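Local coordinates for protein RNA polymerase sigma factor SIGMA-28 (FliA) (Aquifex aeolicus, PDB 1RP3) that probably directs RNA polymerase to flagellar promoters as a sigma factor and is held inactive here in complex with the anti-sigma factor FlgM, at residues E115-D118 with E119-A122; F151-F154 with A155-Y158; V181-A184 with V185-L188. One frame throughout, in Å; residues are numbered along the deposited sequence.

Contact 1: residues E115-D118 with E119-A122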
ATOM      1  N   GLU A 115      -9.029 -25.988  11.509  1.00 52.56           N
ATOM      2  CA  GLU A 115      -9.255 -24.747  10.782  1.00 50.92           C
ATOM      3  C   GLU A 115      -9.906 -25.092   9.437  1.00 48.53           C
ATOM      4  O   GLU A 115      -9.466 -26.009   8.750  1.00 49.82           O
ATOM      5  CB  GLU A 115      -7.915 -24.052  10.537  1.00 52.19           C
ATOM      6  CG  GLU A 115      -8.005 -22.719   9.806  1.00 54.00           C
ATOM      7  CD  GLU A 115      -8.577 -21.607  10.662  1.00 54.43           C
ATOM      8  OE1 GLU A 115      -8.223 -21.532  11.860  1.00 53.73           O
ATOM      9  OE2 GLU A 115      -9.367 -20.799  10.122  1.00 56.09           O
ATOM     10  N   PRO A 116     -10.960 -24.362   9.043  1.00 46.39           N
ATOM     11  CA  PRO A 116     -11.649 -24.615   7.767  1.00 44.46           C
ATOM     12  C   PRO A 116     -10.798 -24.210   6.565  1.00 43.37           C
ATOM     13  O   PRO A 116      -9.863 -23.424   6.698  1.00 44.01           O
ATOM     14  CB  PRO A 116     -12.868 -23.693   7.845  1.00 43.09           C
ATOM     15  CG  PRO A 116     -13.038 -23.416   9.298  1.00 45.28           C
ATOM     16  CD  PRO A 116     -11.636 -23.295   9.798  1.00 46.23           C
ATOM     17  N   THR A 117     -11.117 -24.743   5.393  1.00 41.49           N
ATOM     18  CA  THR A 117     -10.391 -24.364   4.185  1.00 41.27           C
ATOM     19  C   THR A 117     -11.177 -23.197   3.602  1.00 40.93           C
ATOM     20  O   THR A 117     -12.305 -22.946   4.024  1.00 40.31           O
ATOM     21  CB  THR A 117     -10.352 -25.506   3.129  1.00 40.63           C
ATOM     22  OG1 THR A 117     -11.673 -25.794   2.663  1.00 41.02           O
ATOM     23  CG2 THR A 117      -9.762 -26.758   3.711  1.00 44.28           C
ATOM     24  N   ASP A 118     -10.610 -22.495   2.627  1.00 39.11           N
ATOM     25  CA  ASP A 118     -11.322 -21.380   2.008  1.00 41.88           C
ATOM     26  C   ASP A 118     -12.537 -21.884   1.224  1.00 42.53           C
ATOM     27  O   ASP A 118     -13.585 -21.225   1.175  1.00 41.78           O
ATOM     28  CB  ASP A 118     -10.382 -20.584   1.096  1.00 41.74           C
ATOM     29  CG  ASP A 118      -9.193 -19.992   1.853  1.00 44.13           C
ATOM     30  OD1 ASP A 118      -9.405 -19.332   2.899  1.00 43.70           O
ATOM     31  OD2 ASP A 118      -8.039 -20.203   1.414  1.00 43.97           O
ATOM     32  N   GLU A 119     -12.400 -23.071   0.639  1.00 41.97           N
ATOM     33  CA  GLU A 119     -13.482 -23.671  -0.131  1.00 44.88           C
ATOM     34  C   GLU A 119     -14.647 -23.984   0.797  1.00 44.50           C
ATOM     35  O   GLU A 119     -15.813 -23.825   0.415  1.00 44.77           O
ATOM     36  CB  GLU A 119     -13.017 -24.959  -0.823  1.00 45.36           C
ATOM     37  CG  GLU A 119     -11.506 -25.196  -0.807  1.00 48.48           C
ATOM     38  CD  GLU A 119     -10.754 -24.333  -1.789  1.00 50.27           C
ATOM     39  OE1 GLU A 119     -11.230 -24.149  -2.928  1.00 53.66           O
ATOM     40  OE2 GLU A 119      -9.667 -23.850  -1.433  1.00 52.88           O
ATOM     41  N   GLU A 120     -14.327 -24.389   2.027  1.00 44.52           N
ATOM     42  CA  GLU A 120     -15.353 -24.717   3.016  1.00 46.87           C
ATOM     43  C   GLU A 120     -16.029 -23.472   3.590  1.00 47.17           C
ATOM     44  O   GLU A 120     -17.221 -23.497   3.916  1.00 49.65           O
ATOM     45  CB  GLU A 120     -14.776 -25.594   4.143  1.00 48.35           C
ATOM     46  CG  GLU A 120     -14.451 -27.042   3.713  1.00 49.19           C
ATOM     47  CD  GLU A 120     -13.684 -27.855   4.766  1.00 52.29           C
ATOM     48  OE1 GLU A 120     -13.002 -27.254   5.633  1.00 53.11           O
ATOM     49  OE2 GLU A 120     -13.744 -29.112   4.710  1.00 52.90           O
ATOM     50  N   VAL A 121     -15.268 -22.384   3.704  1.00 45.63           N
ATOM     51  CA  VAL A 121     -15.789 -21.128   4.227  1.00 42.96           C
ATOM     52  C   VAL A 121     -16.764 -20.544   3.214  1.00 43.10           C
ATOM     53  O   VAL A 121     -17.867 -20.134   3.560  1.00 41.87           O
ATOM     54  CB  VAL A 121     -14.644 -20.101   4.505  1.00 42.58           C
ATOM     55  CG1 VAL A 121     -15.227 -18.731   4.829  1.00 40.42           C
ATOM     56  CG2 VAL A 121     -13.754 -20.583   5.656  1.00 38.41           C
ATOM     57  N   ALA A 122     -16.353 -20.540   1.952  1.00 44.33           N
ATOM     58  CA  ALA A 122     -17.170 -20.011   0.869  1.00 46.78           C
ATOM     59  C   ALA A 122     -18.462 -20.812   0.723  1.00 47.84           C
ATOM     60  O   ALA A 122     -19.514 -20.248   0.399  1.00 48.43           O
ATOM     61  CB  ALA A 122     -16.380 -20.028  -0.436  1.00 45.45           C
TER
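Thr117 and Glu120 grip each other by two reciprocal hydrogen bonds where helix 118-125 begins. Thr117 OG1 accepts from Glu120 N at 3.1 Å. The hydroxyl oxygen reaches that amide because it sits between its own backbone N and carbonyl carbon (chi1 64°). In return, Thr117 N gives its hydrogen to Glu120 OE1 at 3.1 Å, with an N-H...O angle of 160°. The carboxylate is met on its anti side, and the donor stands 31° out of its plane. The same OE1 forms a salt bridge with Arg114, so one oxygen serves both a backbone amide and a positive charge. With an alanine here instead of Glu120, the amide of Thr117 and the guanidinium of Arg114 would probably lose the acceptor they share.

Backbone bonds start the helix. Val121 N donates to Thr117 O at 3.0 Å, and Ala122 N donates to Asp118 O at 3.0 Å. The carboxylate of Asp118 turns to another helix instead: OD1 bonds to Ser218 and OD2 to the amide of Val217, at the start of helix 217-236.

Apolar contact comes from Pro116, whose CB meets Val121 CG2 at 3.9 Å. Beyond this pair, Pro116 packs on Leu108 of helix 92-112 and Val121 on Leu132 of helix 129-158. These contacts join the turn to both helices.

The paired Thr117 and Glu120 bonds are those of a capping box, with Thr117 as N-cap, here opening a short helix within the sequence range of sigma-70 region 3.

Contact 2: residues F151-F154 with A155-Y158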
ATOM      1  N   PHE A 151      -1.117   7.328  10.295  1.00 38.57           N
ATOM      2  CA  PHE A 151       0.183   7.653   9.730  1.00 38.35           C
ATOM      3  C   PHE A 151       0.180   8.973   8.978  1.00 38.15           C
ATOM      4  O   PHE A 151       1.208   9.638   8.900  1.00 38.10           O
ATOM      5  CB  PHE A 151       0.668   6.537   8.811  1.00 39.25           C
ATOM      6  CG  PHE A 151       1.353   5.432   9.525  1.00 40.59           C
ATOM      7  CD1 PHE A 151       2.715   5.503   9.786  1.00 41.07           C
ATOM      8  CD2 PHE A 151       0.642   4.326   9.958  1.00 40.97           C
ATOM      9  CE1 PHE A 151       3.359   4.476  10.453  1.00 42.08           C
ATOM     10  CE2 PHE A 151       1.276   3.296  10.625  1.00 41.14           C
ATOM     11  CZ  PHE A 151       2.637   3.373  10.879  1.00 42.20           C
ATOM     12  N   ARG A 152      -0.958   9.326   8.382  1.00 38.42           N
ATOM     13  CA  ARG A 152      -1.062  10.591   7.655  1.00 40.78           C
ATOM     14  C   ARG A 152      -1.068  11.765   8.636  1.00 43.45           C
ATOM     15  O   ARG A 152      -0.541  12.839   8.335  1.00 41.66           O
ATOM     16  CB  ARG A 152      -2.311  10.649   6.773  1.00 37.81           C
ATOM     17  CG  ARG A 152      -2.288  11.859   5.857  1.00 38.98           C
ATOM     18  CD  ARG A 152      -3.512  11.970   4.981  1.00 42.93           C
ATOM     19  NE  ARG A 152      -3.630  10.848   4.059  1.00 43.68           N
ATOM     20  CZ  ARG A 152      -4.218  10.911   2.872  1.00 42.92           C
ATOM     21  NH1 ARG A 152      -4.738  12.051   2.432  1.00 41.83           N
ATOM     22  NH2 ARG A 152      -4.353   9.803   2.160  1.00 42.91           N
ATOM     23  N   ASP A 153      -1.687  11.561   9.798  1.00 46.93           N
ATOM     24  CA  ASP A 153      -1.726  12.585  10.837  1.00 50.39           C
ATOM     25  C   ASP A 153      -0.281  12.929  11.208  1.00 50.98           C
ATOM     26  O   ASP A 153       0.064  14.102  11.341  1.00 51.53           O
ATOM     27  CB  ASP A 153      -2.476  12.084  12.082  1.00 52.21           C
ATOM     28  CG  ASP A 153      -3.994  12.219  11.963  1.00 54.91           C
ATOM     29  OD1 ASP A 153      -4.479  13.134  11.259  1.00 55.82           O
ATOM     30  OD2 ASP A 153      -4.708  11.409  12.605  1.00 58.53           O
ATOM     31  N   PHE A 154       0.570  11.909  11.322  1.00 51.38           N
ATOM     32  CA  PHE A 154       1.974  12.130  11.660  1.00 51.89           C
ATOM     33  C   PHE A 154       2.669  12.871  10.530  1.00 53.93           C
ATOM     34  O   PHE A 154       3.324  13.879  10.766  1.00 54.53           O
ATOM     35  CB  PHE A 154       2.708  10.810  11.905  1.00 51.69           C
ATOM     36  CG  PHE A 154       2.143   9.985  13.031  1.00 53.25           C
ATOM     37  CD1 PHE A 154       1.499  10.583  14.109  1.00 54.79           C
ATOM     38  CD2 PHE A 154       2.270   8.597  13.016  1.00 54.28           C
ATOM     39  CE1 PHE A 154       0.990   9.812  15.163  1.00 55.15           C
ATOM     40  CE2 PHE A 154       1.767   7.817  14.061  1.00 55.70           C
ATOM     41  CZ  PHE A 154       1.125   8.427  15.137  1.00 55.59           C
ATOM     42  N   ALA A 155       2.497  12.376   9.304  1.00 54.57           N
ATOM     43  CA  ALA A 155       3.108  12.960   8.110  1.00 55.86           C
ATOM     44  C   ALA A 155       2.693  14.405   7.858  1.00 57.64           C
ATOM     45  O   ALA A 155       3.500  15.221   7.418  1.00 56.16           O
ATOM     46  CB  ALA A 155       2.781  12.115   6.897  1.00 56.33           C
ATOM     47  N   ARG A 156       1.422  14.703   8.116  1.00 60.60           N
ATOM     48  CA  ARG A 156       0.871  16.041   7.931  1.00 63.43           C
ATOM     49  C   ARG A 156       1.625  17.037   8.812  1.00 65.62           C
ATOM     50  O   ARG A 156       1.799  18.206   8.447  1.00 66.25           O
ATOM     51  CB  ARG A 156      -0.623  16.027   8.272  1.00 64.10           C
ATOM     52  CG  ARG A 156      -1.358  17.324   8.027  1.00 66.07           C
ATOM     53  CD  ARG A 156      -2.867  17.140   8.185  1.00 69.26           C
ATOM     54  NE  ARG A 156      -3.485  16.474   7.037  1.00 70.29           N
ATOM     55  CZ  ARG A 156      -4.213  15.360   7.105  1.00 71.91           C
ATOM     56  NH1 ARG A 156      -4.420  14.759   8.275  1.00 71.21           N
ATOM     57  NH2 ARG A 156      -4.760  14.856   6.001  1.00 70.63           N
ATOM     58  N   ASP A 157       2.112  16.545   9.950  1.00 68.05           N
ATOM     59  CA  ASP A 157       2.858  17.368  10.901  1.00 70.55           C
ATOM     60  C   ASP A 157       4.350  17.488  10.574  1.00 71.08           C
ATOM     61  O   ASP A 157       4.892  18.598  10.536  1.00 70.55           O
ATOM     62  CB  ASP A 157       2.678  16.835  12.330  1.00 71.43           C
ATOM     63  CG  ASP A 157       1.229  16.915  12.820  1.00 73.59           C
ATOM     64  OD1 ASP A 157       0.445  17.747  12.303  1.00 75.18           O
ATOM     65  OD2 ASP A 157       0.875  16.140  13.739  1.00 73.98           O
ATOM     66  N   TYR A 158       5.011  16.358  10.328  1.00 71.78           N
ATOM     67  CA  TYR A 158       6.435  16.391  10.028  1.00 73.30           C
ATOM     68  C   TYR A 158       6.837  16.851   8.629  1.00 73.56           C
ATOM     69  O   TYR A 158       7.981  17.250   8.422  1.00 73.74           O
ATOM     70  CB  TYR A 158       7.132  15.075  10.420  1.00 74.41           C
ATOM     71  CG  TYR A 158       6.835  13.847   9.581  1.00 76.22           C
ATOM     72  CD1 TYR A 158       7.194  13.790   8.231  1.00 77.08           C
ATOM     73  CD2 TYR A 158       6.269  12.710  10.161  1.00 76.68           C
ATOM     74  CE1 TYR A 158       6.997  12.631   7.481  1.00 78.53           C
ATOM     75  CE2 TYR A 158       6.068  11.545   9.422  1.00 78.38           C
ATOM     76  CZ  TYR A 158       6.437  11.511   8.083  1.00 78.93           C
ATOM     77  OH  TYR A 158       6.251  10.363   7.347  1.00 78.53           O
TER
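Arg156 lies against two side chains of the preceding turn, Arg152 and Asp153. Its bond to Asp153 is a salt bridge, with Asp153 OD1 3.4 Å from Arg156 NH1. The two side chains run side by side and point the same way. OD1 comes in at the edge of the guanidinium, in its plane, although the carboxylate itself is turned 63° against that plane.

Arg152 touches Arg156 by its aliphatic part. Arg152 CD lies 3.3 Å from Arg156 NH2, and Arg152 CG lies over one face of the same guanidinium. The Arg152 chain bends at chi3 (-63°), and its charged end finds other partners: a salt bridge to Asp82 of helix 66-85 and another to Glu148. These acids probably offset the charge of Arg152, whose NH1 stands 4.5 Å from Arg156 NH2, and so ease the approach of two like charges.

These pairs sit on the last turns of helix 129-158, within the sequence range of sigma-70 region 3. The i to i+4 backbone bonds of the helix run through them. Arg156 N donates to Arg152 O at 2.7 Å, and Tyr158 N to Phe154 O at 3.0 Å.

The aromatic residues pack by their rings and carbons. Phe154 CB meets Tyr158 CE2 at 4.2 Å. Tyr158 has CG between its backbone N and carbonyl carbon (chi1 71°), which folds the ring back along the helix; Ala155 CA then lies 3.5 Å above one face of the Tyr158 ring, toward the rim. Phe154 packs on Leu177 of helix 167-185 and, separately, makes a cation-pi contact with Lys180. Phe151 stacks its ring on Phe87 of the FlgM chain, and Tyr158 packs on Thr88 of that chain.

Contact 3: residues V181-A184 with V185-L188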
ATOM      1  N   VAL A 181       6.126   3.571  16.885  1.00 65.74           N
ATOM      2  CA  VAL A 181       5.591   2.409  16.185  1.00 65.74           C
ATOM      3  C   VAL A 181       6.126   1.134  16.839  1.00 65.70           C
ATOM      4  O   VAL A 181       5.415   0.139  16.939  1.00 65.89           O
ATOM      5  CB  VAL A 181       5.999   2.417  14.686  1.00 65.68           C
ATOM      6  CG1 VAL A 181       5.517   1.149  13.987  1.00 65.07           C
ATOM      7  CG2 VAL A 181       5.429   3.637  13.994  1.00 65.11           C
ATOM      8  N   LYS A 182       7.382   1.177  17.282  1.00 66.29           N
ATOM      9  CA  LYS A 182       8.028   0.035  17.932  1.00 67.06           C
ATOM     10  C   LYS A 182       7.329  -0.326  19.235  1.00 68.01           C
ATOM     11  O   LYS A 182       7.272  -1.495  19.620  1.00 68.03           O
ATOM     12  CB  LYS A 182       9.504   0.337  18.200  1.00 67.01           C
ATOM     13  CG  LYS A 182      10.281  -0.797  18.864  1.00 66.50           C
ATOM     14  CD  LYS A 182      11.784  -0.539  18.827  1.00 66.93           C
ATOM     15  CE  LYS A 182      12.271  -0.418  17.390  1.00 68.85           C
ATOM     16  NZ  LYS A 182      13.713  -0.067  17.293  1.00 70.51           N
ATOM     17  N   GLU A 183       6.794   0.682  19.915  1.00 68.49           N
ATOM     18  CA  GLU A 183       6.094   0.450  21.166  1.00 69.15           C
ATOM     19  C   GLU A 183       4.825  -0.350  20.898  1.00 68.28           C
ATOM     20  O   GLU A 183       4.552  -1.333  21.583  1.00 68.99           O
ATOM     21  CB  GLU A 183       5.761   1.780  21.856  1.00 71.86           C
ATOM     22  CG  GLU A 183       5.160   1.635  23.270  1.00 75.33           C
ATOM     23  CD  GLU A 183       6.049   0.839  24.239  1.00 77.17           C
ATOM     24  OE1 GLU A 183       7.292   1.016  24.226  1.00 78.89           O
ATOM     25  OE2 GLU A 183       5.494   0.030  25.018  1.00 77.13           O
ATOM     26  N   ALA A 184       4.072   0.054  19.877  1.00 66.72           N
ATOM     27  CA  ALA A 184       2.831  -0.621  19.507  1.00 64.96           C
ATOM     28  C   ALA A 184       3.073  -2.036  18.981  1.00 64.02           C
ATOM     29  O   ALA A 184       2.378  -2.974  19.362  1.00 63.19           O
ATOM     30  CB  ALA A 184       2.082   0.201  18.476  1.00 65.42           C
ATOM     31  N   VAL A 185       4.081  -2.184  18.126  1.00 63.09           N
ATOM     32  CA  VAL A 185       4.418  -3.476  17.543  1.00 63.15           C
ATOM     33  C   VAL A 185       4.736  -4.528  18.604  1.00 63.56           C
ATOM     34  O   VAL A 185       4.286  -5.670  18.509  1.00 63.97           O
ATOM     35  CB  VAL A 185       5.597  -3.344  16.556  1.00 62.63           C
ATOM     36  CG1 VAL A 185       6.105  -4.715  16.135  1.00 61.36           C
ATOM     37  CG2 VAL A 185       5.155  -2.548  15.332  1.00 62.45           C
ATOM     38  N   SER A 186       5.468  -4.120  19.633  1.00 63.53           N
ATOM     39  CA  SER A 186       5.853  -5.017  20.717  1.00 63.86           C
ATOM     40  C   SER A 186       4.670  -5.647  21.442  1.00 63.87           C
ATOM     41  O   SER A 186       4.815  -6.698  22.059  1.00 64.14           O
ATOM     42  CB  SER A 186       6.714  -4.271  21.731  1.00 63.17           C
ATOM     43  OG  SER A 186       5.982  -3.211  22.307  1.00 60.19           O
ATOM     44  N   LYS A 187       3.504  -5.013  21.354  1.00 64.28           N
ATOM     45  CA  LYS A 187       2.312  -5.519  22.025  1.00 65.10           C
ATOM     46  C   LYS A 187       1.389  -6.392  21.172  1.00 64.31           C
ATOM     47  O   LYS A 187       0.195  -6.517  21.452  1.00 64.83           O
ATOM     48  CB  LYS A 187       1.546  -4.367  22.676  1.00 66.59           C
ATOM     49  CG  LYS A 187       2.361  -3.676  23.758  1.00 69.10           C
ATOM     50  CD  LYS A 187       1.597  -2.557  24.429  1.00 72.10           C
ATOM     51  CE  LYS A 187       2.481  -1.837  25.439  1.00 73.64           C
ATOM     52  NZ  LYS A 187       1.795  -0.672  26.066  1.00 75.36           N
ATOM     53  N   LEU A 188       1.964  -7.012  20.145  1.00 63.03           N
ATOM     54  CA  LEU A 188       1.228  -7.898  19.253  1.00 61.12           C
ATOM     55  C   LEU A 188       1.565  -9.340  19.601  1.00 60.82           C
ATOM     56  O   LEU A 188       2.674  -9.632  20.059  1.00 61.11           O
ATOM     57  CB  LEU A 188       1.637  -7.655  17.796  1.00 59.19           C
ATOM     58  CG  LEU A 188       1.289  -6.346  17.092  1.00 58.81           C
ATOM     59  CD1 LEU A 188       2.002  -6.291  15.755  1.00 57.89           C
ATOM     60  CD2 LEU A 188      -0.213  -6.236  16.909  1.00 58.77           C
TER
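Val181 and Val185 meet on the packed side of this helix end, where Val181 CG1 lies 4.0 Å from Val185 CG2. Val185 CG2 also rests 3.1 Å from Val181 O, the carbonyl that accepts the hydrogen bond from Val185 N at 2.9 Å. Both valines are buried, and the FlgM chain covers them: Val80 of FlgM packs on Val181, and Val79 of FlgM on Val185. Ala184 packs on Leu231, Met234 and Leu235 of helix 217-236.

The other side is looser. Glu183 and Lys187 are exposed, and their side chains meet in a long salt bridge, Glu183 OE2 to Lys187 NZ at 3.9 Å. Glu183 OE2 is a little closer to Lys187 CE, at 3.6 Å. Ser186 comes one residue before Lys187. Its OG lies between its own backbone N and carbonyl carbon (chi1 62°), which turns it back to donate to Glu183 O. The 2.5 Å from Ser186 OG to Glu183 O is suspiciously short and should be read with caution.

Lys187 N reaches three residues back, to Ala184 O at 3.1 Å. Leu188 N bonds to Val185 O, closing a type I beta turn from Val185 to Leu188, which leads from helix 167-185 toward helix 190-201 of sigma-70 region 4.

How the contacts relate
The three contacts follow one another along the chain, each a local turn at or near a helix end. Contact 1 stands apart. Its centre is 40 Å from that of contact 2, on the opposite side of the chain's centre, and 31 Å from that of contact 3. Helix 118-125, which holds contact 1, is followed directly by helix 129-158, which ends in contact 2. Contacts 2 and 3 have centres 19 Å apart and touch: Phe151 CE1 packs on Val181 CG2 at 4.2 Å, joining successive helices. Both also meet FlgM, whereas no FlgM residue touches contact 1. FlgM thus spans contacts 2 and 3 in this inactive complex.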